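Local coordinates for protein MxaA (Stigmatella aurantiaca, PDB 4W4T) that takes part in myxalamid biosynthesis as a hybrid polyketide-peptide synthetase, its terminal NADPH-binding reductase domain being the part described here, at residues A[144-149]-A[181-186]. Numbering follows the deposited sequence.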
loop_
_atom_site.group_PDB
_atom_site.type_symbol
_atom_site.label_atom_id
_atom_site.label_comp_id
_atom_site.label_asym_id
_atom_site.label_seq_id
_atom_site.Cartn_x
_atom_site.Cartn_y
_atom_site.Cartn_z
ATOM N N ASP A 144 12.220 10.387 -37.226
ATOM C CA ASP A 144 13.427 11.198 -37.311
ATOM C C ASP A 144 14.045 11.434 -35.937
ATOM O O ASP A 144 15.263 11.493 -35.799
ATOM C CB ASP A 144 13.139 12.556 -37.982
ATOM C CG ASP A 144 12.898 12.439 -39.496
ATOM O OD1 ASP A 144 13.253 11.404 -40.106
ATOM O OD2 ASP A 144 12.377 13.404 -40.085
ATOM N N ALA A 145 13.198 11.589 -34.933
ATOM C CA ALA A 145 13.683 11.872 -33.584
ATOM C C ALA A 145 12.727 11.322 -32.519
ATOM O O ALA A 145 11.543 11.063 -32.774
ATOM C CB ALA A 145 13.900 13.381 -33.407
ATOM N N ILE A 146 13.260 11.110 -31.322
ATOM C CA ILE A 146 12.509 10.472 -30.246
ATOM C C ILE A 146 12.507 11.324 -28.976
ATOM O O ILE A 146 13.561 11.747 -28.508
ATOM C CB ILE A 146 13.094 9.085 -29.893
ATOM C CG1 ILE A 146 13.054 8.167 -31.118
ATOM C CG2 ILE A 146 12.310 8.449 -28.737
ATOM C CD1 ILE A 146 14.105 7.081 -31.106
ATOM N N TYR A 147 11.321 11.566 -28.436
ATOM C CA TYR A 147 11.172 12.137 -27.105
ATOM C C TYR A 147 10.696 11.012 -26.191
ATOM O O TYR A 147 9.544 10.590 -26.264
ATOM C CB TYR A 147 10.190 13.314 -27.096
ATOM C CG TYR A 147 10.713 14.549 -27.823
ATOM C CD1 TYR A 147 10.855 14.557 -29.200
ATOM C CD2 TYR A 147 11.052 15.703 -27.126
ATOM C CE1 TYR A 147 11.328 15.676 -29.879
ATOM C CE2 TYR A 147 11.531 16.826 -27.797
ATOM C CZ TYR A 147 11.671 16.800 -29.175
ATOM O OH TYR A 147 12.133 17.919 -29.847
ATOM N N HIS A 148 11.598 10.518 -25.348
ATOM C CA HIS A 148 11.277 9.378 -24.501
ATOM C C HIS A 148 10.869 9.822 -23.082
ATOM O O HIS A 148 11.711 10.070 -22.217
ATOM C CB HIS A 148 12.468 8.399 -24.479
ATOM C CG HIS A 148 12.225 7.178 -23.639
ATOM N ND1 HIS A 148 10.976 6.623 -23.485
ATOM C CD2 HIS A 148 13.066 6.434 -22.883
ATOM C CE1 HIS A 148 11.057 5.575 -22.680
ATOM N NE2 HIS A 148 12.312 5.446 -22.294
ATOM N N ASN A 149 9.561 9.942 -22.875
ATOM C CA ASN A 149 8.990 10.385 -21.606
ATOM C C ASN A 149 8.133 9.285 -20.961
ATOM O O ASN A 149 7.531 9.491 -19.911
ATOM C CB ASN A 149 8.151 11.660 -21.819
ATOM C CG ASN A 149 7.480 12.141 -20.540
ATOM O OD1 ASN A 149 8.114 12.230 -19.492
ATOM N ND2 ASN A 149 6.181 12.398 -20.613
ATOM N N ARG A 181 18.489 3.849 -39.310
ATOM C CA ARG A 181 19.081 5.181 -39.389
ATOM C C ARG A 181 19.028 5.883 -38.036
ATOM O O ARG A 181 18.091 5.696 -37.262
ATOM C CB ARG A 181 18.385 6.023 -40.450
ATOM C CG ARG A 181 16.894 6.234 -40.249
ATOM C CD ARG A 181 16.365 6.998 -41.458
ATOM N NE ARG A 181 14.970 7.388 -41.372
ATOM C CZ ARG A 181 14.561 8.544 -40.864
ATOM N NH1 ARG A 181 15.455 9.395 -40.381
ATOM N NH2 ARG A 181 13.273 8.848 -40.844
ATOM N N ILE A 182 20.056 6.679 -37.772
ATOM C CA ILE A 182 20.238 7.335 -36.479
ATOM C C ILE A 182 19.134 8.321 -36.150
ATOM O O ILE A 182 18.733 9.135 -36.988
ATOM C CB ILE A 182 21.597 8.060 -36.422
ATOM C CG1 ILE A 182 22.730 7.063 -36.641
ATOM C CG2 ILE A 182 21.771 8.810 -35.080
ATOM C CD1 ILE A 182 22.586 5.812 -35.798
ATOM N N LYS A 183 18.635 8.240 -34.915
ATOM C CA LYS A 183 17.578 9.115 -34.451
ATOM C C LYS A 183 17.984 9.786 -33.139
ATOM O O LYS A 183 18.174 9.111 -32.126
ATOM C CB LYS A 183 16.271 8.337 -34.262
ATOM C CG LYS A 183 15.877 7.491 -35.464
ATOM C CD LYS A 183 14.640 6.655 -35.180
ATOM C CE LYS A 183 14.381 5.619 -36.314
ATOM N NZ LYS A 183 15.524 4.673 -36.487
ATOM N N PRO A 184 18.121 11.117 -33.154
ATOM C CA PRO A 184 18.398 11.798 -31.885
ATOM C C PRO A 184 17.341 11.482 -30.835
ATOM O O PRO A 184 16.143 11.299 -31.134
ATOM C CB PRO A 184 18.375 13.280 -32.268
ATOM C CG PRO A 184 18.823 13.278 -33.703
ATOM C CD PRO A 184 18.178 12.042 -34.298
ATOM N N LEU A 185 17.807 11.414 -29.595
ATOM C CA LEU A 185 16.975 11.018 -28.482
ATOM C C LEU A 185 16.942 12.094 -27.405
ATOM O O LEU A 185 17.975 12.475 -26.869
ATOM C CB LEU A 185 17.483 9.713 -27.887
ATOM C CG LEU A 185 16.852 9.389 -26.532
ATOM C CD1 LEU A 185 15.371 9.061 -26.695
ATOM C CD2 LEU A 185 17.609 8.262 -25.869
ATOM N N HIS A 186 15.758 12.597 -27.112
ATOM C CA HIS A 186 15.609 13.545 -26.013
ATOM C C HIS A 186 14.994 12.779 -24.861
ATOM O O HIS A 186 13.813 12.429 -24.885
ATOM C CB HIS A 186 14.784 14.742 -26.462
ATOM C CG HIS A 186 15.307 15.337 -27.729
ATOM N ND1 HIS A 186 16.502 16.019 -27.777
ATOM C CD2 HIS A 186 14.864 15.264 -29.006
ATOM C CE1 HIS A 186 16.755 16.370 -29.024
ATOM N NE2 HIS A 186 15.771 15.930 -29.789
HETATM O O HOH W 1 17.383 11.647 -37.510
#
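His-186 N donates to Ile-146 O over 2.7 Å, almost straight at 176°, and Ile-146 N and His-148 N bond Pro-184 O and His-186 O in turn, the alternation that defines a parallel strand pair. On one face of the sheet Tyr-147 and His-186 run alongside each other: His-186 CD2 lies over the tyrosine ring, 3.5 Å from Tyr-147 CZ, with the ring planes inclined at 42°, and His-186 CB makes a CH-pi contact with that same ring. On the other face, with CG anti to the backbone N (chi1 167°), Leu-185 brings its CD1 to 3.7 Å from Ile-146 CG2 and against His-148 CB. The opposite end is looser: a water, not a backbone N-H, joins the carbonyls Asp-144 O and Ile-182 O, and the partly exposed Arg-181 reaches back end-on in a salt bridge, its NH2 at 2.7 Å and NH1 at 3.0 Å both gripping Asp-144 OD1, which lies near the guanidinium plane. Replacing Arg-181 with an alanine would probably strip Asp-144 OD1 of both bonds from this guanidinium, with the Arg-56 salt bridge left to help balance the carboxylate. The pairing closes a beta-alpha-beta crossover of the Rossmann fold: helix 159-177 covers Ile-146 and Leu-185, Tyr-147 meets helix 66-78, strands 57-61 and 239-248 flank the pair, and strand 145-148 leads into NADPH-binding Asn-149.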